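Local coordinates for protein HD superfamily hydrolase (Clostridium acetobutylicum ATCC 824, PDB 3CCG) that probably hydrolyses diadenosine tetraphosphate symmetrically to two ADP, as an all-helical HD-domain phosphohydrolase with bound iron, at residues E18-H23 against C54-P59; I128-Y131 against G135-F138. All blocks are in the same frame, centred on the assembly; numbering follows the deposited sequence.

Interaction 1: residues E18-H23 against C54-P59; sequences EKRYKH and CAKKLP. With FE (Fe (III) ion), chain C; PO4 (phosphate ion), chain D.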
loop_
_atom_site.group_PDB
_atom_site.type_symbol
_atom_site.label_atom_id
_atom_site.label_comp_id
_atom_site.label_asym_id
_atom_site.label_seq_id
_atom_site.Cartn_x
_atom_site.Cartn_y
_atom_site.Cartn_z
ATOM N N GLU A 18 5.448 -26.128 22.220
ATOM C CA GLU A 18 4.287 -25.963 23.087
ATOM C C GLU A 18 3.503 -24.673 22.951
ATOM O O GLU A 18 2.277 -24.707 22.845
ATOM C CB GLU A 18 4.709 -26.167 24.566
ATOM C CG GLU A 18 3.603 -25.830 25.572
ATOM N N LYS A 19 4.177 -23.542 23.007
ATOM C CA LYS A 19 3.494 -22.265 23.034
ATOM C C LYS A 19 2.718 -22.025 21.725
ATOM O O LYS A 19 1.513 -21.684 21.748
ATOM C CB LYS A 19 4.502 -21.165 23.285
ATOM C CG LYS A 19 3.929 -19.839 23.677
ATOM N N ARG A 20 3.396 -22.237 20.594
ATOM C CA ARG A 20 2.787 -21.947 19.273
ATOM C C ARG A 20 1.700 -22.992 18.943
ATOM O O ARG A 20 0.709 -22.669 18.264
ATOM C CB ARG A 20 3.851 -21.829 18.214
ATOM C CG ARG A 20 3.363 -21.346 16.851
ATOM C CD ARG A 20 2.777 -19.949 16.893
ATOM N NE ARG A 20 3.812 -18.929 17.009
ATOM C CZ ARG A 20 3.559 -17.637 16.873
ATOM N NH1 ARG A 20 2.331 -17.253 16.590
ATOM N NH2 ARG A 20 4.526 -16.756 16.993
ATOM N N TYR A 21 1.856 -24.234 19.430
ATOM C CA TYR A 21 0.832 -25.252 19.279
ATOM C C TYR A 21 -0.415 -24.852 20.071
ATOM O O TYR A 21 -1.545 -24.908 19.570
ATOM C CB TYR A 21 1.323 -26.643 19.709
ATOM C CG TYR A 21 0.237 -27.683 19.726
ATOM C CD1 TYR A 21 -0.292 -28.178 18.558
ATOM C CD2 TYR A 21 -0.271 -28.179 20.927
ATOM C CE1 TYR A 21 -1.296 -29.121 18.564
ATOM C CE2 TYR A 21 -1.275 -29.109 20.932
ATOM C CZ TYR A 21 -1.780 -29.574 19.760
ATOM O OH TYR A 21 -2.772 -30.500 19.741
ATOM N N LYS A 22 -0.210 -24.376 21.296
ATOM C CA LYS A 22 -1.349 -23.902 22.095
ATOM C C LYS A 22 -2.066 -22.745 21.387
ATOM O O LYS A 22 -3.291 -22.719 21.356
ATOM C CB LYS A 22 -0.936 -23.509 23.524
ATOM C CG LYS A 22 -2.103 -23.052 24.401
ATOM N N HIS A 23 -1.300 -21.795 20.844
ATOM C CA HIS A 23 -1.854 -20.671 20.015
ATOM C C HIS A 23 -2.748 -21.235 18.924
ATOM O O HIS A 23 -3.853 -20.761 18.697
ATOM C CB HIS A 23 -0.729 -19.751 19.414
ATOM C CG HIS A 23 -1.105 -18.937 18.182
ATOM N ND1 HIS A 23 -1.875 -17.788 18.215
ATOM C CD2 HIS A 23 -0.667 -19.049 16.893
ATOM C CE1 HIS A 23 -1.982 -17.292 16.985
ATOM N NE2 HIS A 23 -1.245 -18.032 16.162
ATOM N N CYS A 54 1.211 -24.011 10.318
ATOM C CA CYS A 54 2.037 -25.206 10.217
ATOM C C CYS A 54 3.505 -24.940 9.737
ATOM O O CYS A 54 4.438 -25.762 10.001
ATOM C CB CYS A 54 1.330 -26.335 9.429
ATOM S SG CYS A 54 1.121 -26.018 7.692
ATOM N N ALA A 55 3.711 -23.847 8.988
ATOM C CA ALA A 55 5.042 -23.490 8.441
ATOM C C ALA A 55 5.684 -22.357 9.226
ATOM O O ALA A 55 6.734 -21.886 8.866
ATOM C CB ALA A 55 4.940 -23.072 6.981
ATOM N N LYS A 56 5.056 -21.963 10.332
ATOM C CA LYS A 56 5.515 -20.801 11.093
ATOM C C LYS A 56 6.958 -20.869 11.620
ATOM O O LYS A 56 7.636 -19.830 11.666
ATOM C CB LYS A 56 4.561 -20.574 12.288
ATOM C CG LYS A 56 4.953 -19.393 13.250
ATOM C CD LYS A 56 4.830 -18.134 12.533
ATOM C CE LYS A 56 4.988 -16.917 13.512
ATOM N NZ LYS A 56 4.646 -15.638 12.943
ATOM N N LYS A 57 7.389 -22.037 12.006
ATOM C CA LYS A 57 8.692 -22.201 12.630
ATOM C C LYS A 57 9.811 -22.547 11.657
ATOM O O LYS A 57 10.906 -22.930 12.047
ATOM C CB LYS A 57 8.643 -23.267 13.728
ATOM C CG LYS A 57 7.826 -22.893 14.924
ATOM C CD LYS A 57 8.495 -21.750 15.657
ATOM C CE LYS A 57 7.880 -21.568 17.059
ATOM N NZ LYS A 57 8.471 -20.327 17.614
ATOM N N LEU A 58 9.579 -22.352 10.386
ATOM C CA LEU A 58 10.655 -22.573 9.404
ATOM C C LEU A 58 11.439 -21.303 9.175
ATOM O O LEU A 58 10.887 -20.180 9.247
ATOM C CB LEU A 58 10.039 -23.013 8.096
ATOM C CG LEU A 58 9.313 -24.351 8.100
ATOM C CD1 LEU A 58 8.615 -24.631 6.769
ATOM C CD2 LEU A 58 10.322 -25.439 8.426
ATOM N N PRO A 59 12.744 -21.430 8.850
ATOM C CA PRO A 59 13.501 -20.228 8.525
ATOM C C PRO A 59 12.997 -19.600 7.252
ATOM O O PRO A 59 12.448 -20.311 6.411
ATOM C CB PRO A 59 14.903 -20.752 8.278
ATOM C CG PRO A 59 14.964 -22.075 8.786
ATOM C CD PRO A 59 13.571 -22.636 8.881
HETATM FE FE FE C . -0.999 -17.412 13.990
HETATM P P PO4 D . 1.410 -15.266 13.937
HETATM O O1 PO4 D . 1.893 -16.366 12.872
HETATM O O2 PO4 D . 0.573 -14.100 13.366
HETATM O O3 PO4 D . 2.630 -14.781 14.717
HETATM O O4 PO4 D . 0.513 -15.871 14.935
HETATM O O HOH W 1 -0.908 -16.835 12.381
#
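Arg-20, on helix 5-38, reaches across to Lys-56 and Lys-57 in the loop between helices 42-51 and 60-69. CB of Arg-20 lies 4.2 Å from CE of Lys-57, a loose aliphatic touch. The Arg-20 chain leaves the helix with CG anti to the backbone N, then bends at chi2 (62°) and chi3 (75°). These bends carry the guanidinium to the bound phosphate, where NH1 of Arg-20 comes 2.8 Å from phosphate O4. Lys-56 lies over one face of that guanidinium, near the edge of the group rather than over its centre, with its CE 3.5 Å from NH2 of Arg-20. One turn on, His-23 binds the iron through NE2 at 2.3 Å. Its ND1 is hydrogen-bonded to Glu-133, which fixes the ring's rotation. His-52, Asp-53 and Asp-130 supply the other protein ligands, completing the H...HD...D set of the HD domain. Phosphate O4 is also bound to this iron. Lys-56 NZ grips the phosphate twice, donating to O1 and to O3 at 2.8 Å each. The phosphate probably came from the crystallisation liquor. The two cationic side chains thus converge on one anion beside the metal, consistent with a pocket for the phosphates of a nucleotide substrate.

Interaction 2: residues I128-Y131 against G135-F138; sequences IADY and GREF. With FE (Fe (III) ion), chain C; PO4 (phosphate ion), chain D.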
loop_
_atom_site.group_PDB
_atom_site.type_symbol
_atom_site.label_atom_id
_atom_site.label_comp_id
_atom_site.label_asym_id
_atom_site.label_seq_id
_atom_site.Cartn_x
_atom_site.Cartn_y
_atom_site.Cartn_z
ATOM N N ILE A 128 -8.855 -13.165 11.242
ATOM C CA ILE A 128 -9.148 -12.444 12.480
ATOM C C ILE A 128 -8.957 -13.304 13.728
ATOM O O ILE A 128 -8.551 -12.812 14.786
ATOM C CB ILE A 128 -10.556 -11.798 12.415
ATOM C CG1 ILE A 128 -10.584 -10.550 13.311
ATOM C CG2 ILE A 128 -11.639 -12.791 12.723
ATOM C CD1 ILE A 128 -9.769 -9.346 12.731
ATOM N N ALA A 129 -9.192 -14.603 13.572
ATOM C CA ALA A 129 -9.027 -15.529 14.707
ATOM C C ALA A 129 -7.635 -15.485 15.253
ATOM O O ALA A 129 -7.442 -15.548 16.475
ATOM C CB ALA A 129 -9.389 -16.980 14.303
ATOM N N ASP A 130 -6.658 -15.281 14.369
ATOM C CA ASP A 130 -5.286 -15.196 14.816
ATOM C C ASP A 130 -5.060 -14.038 15.836
ATOM O O ASP A 130 -4.326 -14.178 16.809
ATOM C CB ASP A 130 -4.395 -15.032 13.588
ATOM C CG ASP A 130 -2.946 -15.249 13.906
ATOM O OD1 ASP A 130 -2.652 -16.182 14.645
ATOM O OD2 ASP A 130 -2.109 -14.520 13.354
ATOM N N TYR A 131 -5.735 -12.922 15.593
ATOM C CA TYR A 131 -5.684 -11.718 16.440
ATOM C C TYR A 131 -6.494 -11.782 17.729
ATOM O O TYR A 131 -6.132 -11.185 18.720
ATOM C CB TYR A 131 -6.159 -10.489 15.630
ATOM C CG TYR A 131 -5.157 -10.039 14.610
ATOM C CD1 TYR A 131 -5.118 -10.595 13.331
ATOM C CD2 TYR A 131 -4.211 -9.089 14.934
ATOM C CE1 TYR A 131 -4.156 -10.194 12.408
ATOM C CE2 TYR A 131 -3.249 -8.706 14.031
ATOM C CZ TYR A 131 -3.230 -9.248 12.767
ATOM O OH TYR A 131 -2.248 -8.828 11.875
ATOM N N GLY A 135 -5.749 -16.556 23.962
ATOM C CA GLY A 135 -4.397 -16.466 24.461
ATOM C C GLY A 135 -3.731 -15.156 24.110
ATOM O O GLY A 135 -2.628 -14.895 24.555
ATOM N N ARG A 136 -4.401 -14.321 23.324
ATOM C CA ARG A 136 -3.818 -13.021 22.979
ATOM C C ARG A 136 -4.234 -11.904 23.935
ATOM O O ARG A 136 -5.335 -11.866 24.467
ATOM C CB ARG A 136 -4.113 -12.622 21.557
ATOM C CG ARG A 136 -3.279 -13.459 20.622
ATOM C CD ARG A 136 -2.961 -12.723 19.378
ATOM N NE ARG A 136 -2.145 -13.508 18.470
ATOM C CZ ARG A 136 -0.818 -13.478 18.461
ATOM N NH1 ARG A 136 -0.168 -12.698 19.339
ATOM N NH2 ARG A 136 -0.146 -14.195 17.576
ATOM N N GLU A 137 -3.300 -10.980 24.080
ATOM C CA GLU A 137 -3.399 -9.871 24.999
ATOM C C GLU A 137 -2.568 -8.697 24.478
ATOM O O GLU A 137 -1.361 -8.778 24.415
ATOM C CB GLU A 137 -2.870 -10.362 26.359
ATOM C CG GLU A 137 -2.508 -9.290 27.384
ATOM C CD GLU A 137 -3.662 -8.383 27.750
ATOM O OE1 GLU A 137 -4.845 -8.784 27.602
ATOM O OE2 GLU A 137 -3.355 -7.257 28.193
ATOM N N PHE A 138 -3.266 -7.654 24.043
ATOM C CA PHE A 138 -2.630 -6.422 23.544
ATOM C C PHE A 138 -3.630 -5.287 23.569
ATOM O O PHE A 138 -4.822 -5.499 23.654
ATOM C CB PHE A 138 -2.031 -6.623 22.130
ATOM C CG PHE A 138 -3.037 -7.046 21.092
ATOM C CD1 PHE A 138 -3.832 -6.111 20.467
ATOM C CD2 PHE A 138 -3.231 -8.397 20.802
ATOM C CE1 PHE A 138 -4.792 -6.508 19.507
ATOM C CE2 PHE A 138 -4.168 -8.800 19.864
ATOM C CZ PHE A 138 -4.963 -7.873 19.226
HETATM FE FE FE C . -0.999 -17.412 13.990
HETATM P P PO4 D . 1.410 -15.266 13.937
HETATM O O1 PO4 D . 1.893 -16.366 12.872
HETATM O O2 PO4 D . 0.573 -14.100 13.366
HETATM O O3 PO4 D . 2.630 -14.781 14.717
HETATM O O4 PO4 D . 0.513 -15.871 14.935
HETATM O O HOH W 1 -0.908 -16.835 12.381
#
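This is a short-range polar contact at the surface, where the loop after helix 121-132 turns back on the last turn of that helix, beside the iron site. Arg-136 makes its central bond. Its NE donates to the main-chain O of Asp-130 at 2.8 Å, with a bent N-H...O angle of 139°. The donor is tilted 21° from the carbonyl plane, while the oxygen sits at the guanidinium edge, near its plane. Arg-136 runs straight out as far as NE, and its CD passes 3.6 Å from the O of Tyr-131. At the same edge, NH2 of Arg-136 gives phosphate O4 a weak hydrogen bond of 3.2 Å. Asp-130 therefore works in two directions: its main chain holds the arginine, and its side chain holds the metal. OD1 of Asp-130 binds the iron at 2.2 Å, and its OD2 lies 2.7 Å from phosphate O2. A chi1 of -167° swings the Asp-130 carboxylate away from its own backbone N and onto the iron. Phe-138 turns its ring edge to the O of Tyr-131, with CE2 3.3 Å from that oxygen, so the weakly positive C-H rim faces the carbonyl. This carbonyl is buried by the contact and has no hydrogen-bonding partner in the model. Around the pair, helix 5-38 brings His-23 against Arg-136 and packs on Ala-129. Helix 152-170 receives Ile-128 and Tyr-131. Arg-145 of helix 141-150 bonds to the O of Arg-136, so the loop is held to the helices before and after it.

Both interactions are surface contacts, and they meet at one iron and one phosphate. Interaction 1 joins helix 5-38 to a loop distant in sequence. Interaction 2 joins helix 121-132 to the loop that directly follows it. Each contributes one ligand to the iron: a histidine from 18-23 and an aspartate from 128-131. Their chemistry differs. The segments of interaction 1 touch through cationic side chains turned to a shared anion, whereas those of interaction 2 are joined by a side-chain to main-chain hydrogen bond. The arginines of the two contacts approach at the phosphate, with Arg-20 NH1 4.1 Å from Arg-136 NH2, so the anion probably offsets their charges.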